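Long-range contact in lipoprotein (Mycoplasma mycoides subsp. capri, PDB 7ADK), which probably cleaves proteins as a peptidase of the chymotrypsin-like PA clan: residues 766-778 with 782-794. Residues are numbered along the deposited sequence; the frame is centred on the assembly and turned at random.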
loop_
_atom_site.group_PDB
_atom_site.type_symbol
_atom_site.label_atom_id
_atom_site.label_comp_id
_atom_site.label_asym_id
_atom_site.label_seq_id
_atom_site.Cartn_x
_atom_site.Cartn_y
_atom_site.Cartn_z
ATOM N N LYS B 766 15.507 -24.830 -4.452
ATOM C CA LYS B 766 14.288 -25.612 -4.175
ATOM C C LYS B 766 14.172 -26.295 -2.817
ATOM O O LYS B 766 13.102 -26.230 -2.215
ATOM C CB LYS B 766 14.156 -26.708 -5.234
ATOM C CG LYS B 766 13.800 -26.186 -6.626
ATOM C CD LYS B 766 13.674 -27.308 -7.661
ATOM C CE LYS B 766 12.666 -28.404 -7.286
ATOM N NZ LYS B 766 12.560 -29.454 -8.319
ATOM N N ASP B 767 15.213 -26.980 -2.351
ATOM C CA ASP B 767 15.156 -27.783 -1.124
ATOM C C ASP B 767 15.708 -27.046 0.107
ATOM O O ASP B 767 16.252 -27.660 1.027
ATOM C CB ASP B 767 15.760 -29.170 -1.342
ATOM C CG ASP B 767 17.279 -29.186 -1.477
ATOM O OD1 ASP B 767 17.827 -28.477 -2.346
ATOM O OD2 ASP B 767 17.939 -29.946 -0.724
ATOM N N ASN B 768 15.563 -25.720 0.122
ATOM C CA ASN B 768 16.061 -24.816 1.153
ATOM C C ASN B 768 17.598 -24.798 1.236
ATOM O O ASN B 768 18.193 -24.879 2.312
ATOM C CB ASN B 768 15.308 -25.043 2.480
ATOM C CG ASN B 768 15.257 -23.832 3.371
ATOM O OD1 ASN B 768 15.534 -22.717 2.961
ATOM N ND2 ASN B 768 14.889 -23.981 4.616
ATOM N N LYS B 769 18.247 -24.712 0.067
ATOM C CA LYS B 769 19.703 -24.547 -0.077
ATOM C C LYS B 769 20.055 -23.086 -0.351
ATOM O O LYS B 769 19.725 -22.549 -1.400
ATOM C CB LYS B 769 20.241 -25.439 -1.201
ATOM C CG LYS B 769 20.564 -26.859 -0.746
ATOM C CD LYS B 769 21.183 -27.666 -1.892
ATOM C CE LYS B 769 21.593 -29.084 -1.482
ATOM N NZ LYS B 769 20.525 -30.075 -1.703
ATOM N N LEU B 770 20.778 -22.465 0.573
ATOM C CA LEU B 770 21.319 -21.112 0.508
ATOM C C LEU B 770 22.364 -20.995 -0.594
ATOM O O LEU B 770 23.351 -21.720 -0.610
ATOM C CB LEU B 770 21.946 -20.767 1.866
ATOM C CG LEU B 770 20.951 -20.517 3.004
ATOM C CD1 LEU B 770 21.701 -20.469 4.318
ATOM C CD2 LEU B 770 20.266 -19.172 2.852
ATOM N N LEU B 771 22.161 -20.057 -1.516
ATOM C CA LEU B 771 22.893 -19.983 -2.784
ATOM C C LEU B 771 23.672 -18.678 -2.931
ATOM O O LEU B 771 24.875 -18.704 -3.199
ATOM C CB LEU B 771 21.887 -20.210 -3.925
ATOM C CG LEU B 771 22.433 -20.007 -5.346
ATOM C CD1 LEU B 771 23.563 -20.962 -5.678
ATOM C CD2 LEU B 771 21.310 -20.251 -6.347
ATOM N N ALA B 772 23.011 -17.544 -2.715
ATOM C CA ALA B 772 23.654 -16.235 -2.774
ATOM C C ALA B 772 23.049 -15.230 -1.784
ATOM O O ALA B 772 21.980 -15.460 -1.241
ATOM C CB ALA B 772 23.654 -15.734 -4.219
ATOM N N VAL B 773 23.714 -14.109 -1.534
ATOM C CA VAL B 773 23.270 -13.042 -0.626
ATOM C C VAL B 773 23.101 -11.732 -1.375
ATOM O O VAL B 773 24.085 -11.152 -1.804
ATOM C CB VAL B 773 24.270 -12.818 0.521
ATOM C CG1 VAL B 773 23.577 -12.037 1.624
ATOM C CG2 VAL B 773 24.828 -14.114 1.074
ATOM N N TYR B 774 21.888 -11.226 -1.535
ATOM C CA TYR B 774 21.637 -9.971 -2.242
ATOM C C TYR B 774 22.088 -8.752 -1.446
ATOM O O TYR B 774 21.852 -8.670 -0.239
ATOM C CB TYR B 774 20.162 -9.870 -2.565
ATOM C CG TYR B 774 19.800 -8.712 -3.448
ATOM C CD1 TYR B 774 19.866 -8.867 -4.841
ATOM C CD2 TYR B 774 19.312 -7.522 -2.880
ATOM C CE1 TYR B 774 19.379 -7.849 -5.670
ATOM C CE2 TYR B 774 18.838 -6.499 -3.709
ATOM C CZ TYR B 774 18.854 -6.670 -5.106
ATOM O OH TYR B 774 18.279 -5.741 -5.898
ATOM N N HIS B 775 22.685 -7.763 -2.115
ATOM C CA HIS B 775 23.189 -6.561 -1.428
ATOM C C HIS B 775 23.032 -5.223 -2.156
ATOM O O HIS B 775 22.859 -4.213 -1.480
ATOM C CB HIS B 775 24.640 -6.763 -0.998
ATOM C CG HIS B 775 25.662 -6.630 -2.094
ATOM N ND1 HIS B 775 26.071 -7.637 -2.954
ATOM C CD2 HIS B 775 26.351 -5.496 -2.393
ATOM C CE1 HIS B 775 27.003 -7.088 -3.737
ATOM N NE2 HIS B 775 27.190 -5.809 -3.424
ATOM N N ALA B 776 23.042 -5.182 -3.482
ATOM C CA ALA B 776 22.904 -3.950 -4.255
ATOM C C ALA B 776 21.723 -4.032 -5.211
ATOM O O ALA B 776 21.522 -5.063 -5.836
ATOM C CB ALA B 776 24.195 -3.679 -5.002
ATOM N N SER B 777 20.976 -2.941 -5.369
ATOM C CA SER B 777 19.845 -2.837 -6.303
ATOM C C SER B 777 20.088 -1.823 -7.407
ATOM O O SER B 777 20.767 -0.822 -7.201
ATOM C CB SER B 777 18.561 -2.425 -5.592
ATOM O OG SER B 777 18.225 -3.346 -4.592
ATOM N N ASN B 778 19.482 -2.051 -8.561
ATOM C CA ASN B 778 19.393 -1.094 -9.643
ATOM C C ASN B 778 17.997 -1.174 -10.266
ATOM O O ASN B 778 17.711 -2.005 -11.120
ATOM C CB ASN B 778 20.537 -1.387 -10.612
ATOM C CG ASN B 778 20.646 -0.365 -11.713
ATOM O OD1 ASN B 778 19.702 0.315 -12.088
ATOM N ND2 ASN B 778 21.808 -0.230 -12.279
ATOM N N ARG B 782 16.360 -3.013 -13.406
ATOM C CA ARG B 782 15.339 -3.937 -12.919
ATOM C C ARG B 782 15.945 -5.245 -12.375
ATOM O O ARG B 782 15.319 -6.296 -12.412
ATOM C CB ARG B 782 14.208 -4.087 -13.959
ATOM C CG ARG B 782 13.810 -2.760 -14.632
ATOM C CD ARG B 782 12.514 -2.861 -15.438
ATOM N NE ARG B 782 12.338 -1.681 -16.303
ATOM C CZ ARG B 782 12.532 -1.610 -17.601
ATOM N NH1 ARG B 782 12.924 -2.627 -18.311
ATOM N NH2 ARG B 782 12.340 -0.497 -18.236
ATOM N N THR B 783 17.170 -5.183 -11.859
ATOM C CA THR B 783 17.918 -6.307 -11.297
ATOM C C THR B 783 18.877 -5.789 -10.223
ATOM O O THR B 783 18.925 -4.602 -9.916
ATOM C CB THR B 783 18.598 -7.103 -12.424
ATOM O OG1 THR B 783 19.174 -8.304 -11.994
ATOM C CG2 THR B 783 19.726 -6.362 -13.116
ATOM N N GLY B 784 19.648 -6.664 -9.614
ATOM C CA GLY B 784 20.674 -6.300 -8.654
ATOM C C GLY B 784 21.592 -7.471 -8.368
ATOM O O GLY B 784 21.492 -8.492 -9.030
ATOM N N LEU B 785 22.492 -7.342 -7.406
ATOM C CA LEU B 785 23.664 -8.198 -7.281
ATOM C C LEU B 785 23.675 -9.013 -5.989
ATOM O O LEU B 785 23.399 -8.479 -4.915
ATOM C CB LEU B 785 24.906 -7.320 -7.396
ATOM C CG LEU B 785 25.030 -6.611 -8.756
ATOM C CD1 LEU B 785 25.227 -5.119 -8.567
ATOM C CD2 LEU B 785 26.193 -7.168 -9.551
ATOM N N ALA B 786 24.031 -10.293 -6.084
ATOM C CA ALA B 786 24.113 -11.209 -4.948
ATOM C C ALA B 786 25.452 -11.962 -4.847
ATOM O O ALA B 786 25.924 -12.527 -5.827
ATOM C CB ALA B 786 22.913 -12.155 -4.987
ATOM N N VAL B 787 26.047 -12.019 -3.656
ATOM C CA VAL B 787 27.296 -12.722 -3.337
ATOM C C VAL B 787 27.074 -14.221 -3.301
ATOM O O VAL B 787 26.341 -14.688 -2.438
ATOM C CB VAL B 787 27.835 -12.270 -1.969
ATOM C CG1 VAL B 787 29.054 -13.058 -1.506
ATOM C CG2 VAL B 787 28.245 -10.811 -1.983
ATOM N N ALA B 788 27.731 -15.011 -4.147
ATOM C CA ALA B 788 27.734 -16.455 -3.945
ATOM C C ALA B 788 28.648 -16.827 -2.765
ATOM O O ALA B 788 29.786 -16.367 -2.662
ATOM C CB ALA B 788 28.100 -17.172 -5.237
ATOM N N PHE B 789 28.174 -17.694 -1.876
ATOM C CA PHE B 789 28.956 -18.196 -0.734
ATOM C C PHE B 789 30.150 -19.070 -1.141
ATOM O O PHE B 789 31.165 -19.123 -0.452
ATOM C CB PHE B 789 28.067 -19.063 0.169
ATOM C CG PHE B 789 26.814 -18.422 0.705
ATOM C CD1 PHE B 789 26.884 -17.515 1.771
ATOM C CD2 PHE B 789 25.572 -18.750 0.152
ATOM C CE1 PHE B 789 25.707 -16.975 2.300
ATOM C CE2 PHE B 789 24.402 -18.177 0.661
ATOM C CZ PHE B 789 24.467 -17.316 1.755
ATOM N N ARG B 790 29.981 -19.802 -2.238
ATOM C CA ARG B 790 30.898 -20.808 -2.749
ATOM C C ARG B 790 31.255 -20.482 -4.187
ATOM O O ARG B 790 30.402 -20.077 -4.967
ATOM C CB ARG B 790 30.246 -22.179 -2.595
ATOM C CG ARG B 790 31.207 -23.320 -2.867
ATOM C CD ARG B 790 30.546 -24.659 -2.640
ATOM N NE ARG B 790 31.397 -25.770 -3.061
ATOM C CZ ARG B 790 32.298 -26.401 -2.346
ATOM N NH1 ARG B 790 32.587 -26.084 -1.128
ATOM N NH2 ARG B 790 32.933 -27.405 -2.846
ATOM N N SER B 791 32.512 -20.680 -4.534
ATOM C CA SER B 791 33.036 -20.588 -5.885
ATOM C C SER B 791 33.966 -21.763 -6.137
ATOM O O SER B 791 34.891 -22.025 -5.379
ATOM C CB SER B 791 33.745 -19.257 -6.109
ATOM O OG SER B 791 34.391 -19.202 -7.345
ATOM N N ASP B 792 33.746 -22.433 -7.253
ATOM C CA ASP B 792 34.624 -23.441 -7.840
ATOM C C ASP B 792 35.902 -22.841 -8.453
ATOM O O ASP B 792 36.818 -23.558 -8.854
ATOM C CB ASP B 792 33.786 -24.120 -8.912
ATOM C CG ASP B 792 34.353 -25.402 -9.502
ATOM O OD1 ASP B 792 33.998 -25.710 -10.663
ATOM O OD2 ASP B 792 35.069 -26.125 -8.786
ATOM N N GLY B 793 35.955 -21.512 -8.534
ATOM C CA GLY B 793 36.911 -20.756 -9.310
ATOM C C GLY B 793 36.588 -20.812 -10.793
ATOM O O GLY B 793 35.702 -21.528 -11.238
ATOM N N TYR B 794 37.328 -20.030 -11.563
ATOM C CA TYR B 794 37.281 -19.995 -13.015
ATOM C C TYR B 794 38.646 -19.556 -13.525
ATOM O O TYR B 794 39.289 -18.705 -12.897
ATOM C CB TYR B 794 36.182 -19.051 -13.507
ATOM C CG TYR B 794 35.847 -19.260 -14.965
ATOM C CD1 TYR B 794 34.896 -20.225 -15.324
ATOM C CD2 TYR B 794 36.486 -18.497 -15.965
ATOM C CE1 TYR B 794 34.558 -20.416 -16.672
ATOM C CE2 TYR B 794 36.182 -18.713 -17.318
ATOM C CZ TYR B 794 35.209 -19.668 -17.675
ATOM O OH TYR B 794 34.911 -19.906 -18.973
#
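Val773 and Val787 form an antiparallel hydrogen-bonded pair. Val773 N donates to Val787 O at 2.8 Å, and Val787 N returns the bond to Val773 O. Beyond them a beta bulge shifts the register by one between Tyr774 and Ala776. There Leu785 O accepts from His775 N, while Leu785 N donates to Ala776 O at 2.9 Å. Near the turn, Asn778 N donates to Thr783 O, and Asn778 O takes weak bonds from the N atoms of Thr783 and Arg782, a G1 bulge. With chi1 at -172° Tyr774 CG lies anti to the backbone N, and the ring reaches along to Gly784, CE1 3.5 Å from Gly784 C. A hydrogen bond between Tyr774 OH and Ser777 OG (2.7 Å) ties down its far end. On the same face Ala772 CB meets Ala786 CB at 3.7 Å. At the other end Phe789 crosses Val773 at about a right angle. The edge of its ring meets Leu771 N in plane. Asn778 OD1 accepts from Ala781 N within the turn, and Thr783 OG1 bonds to Pro749 O. This beta hairpin, consistent with the beta-rich PA-clan fold, lies in a mixed sheet: strand 761-765 pairs with 769-778, and strand 737-747 with 783-792. Trp427 of strand 421-433 packs on Leu770, Val773 and Phe789.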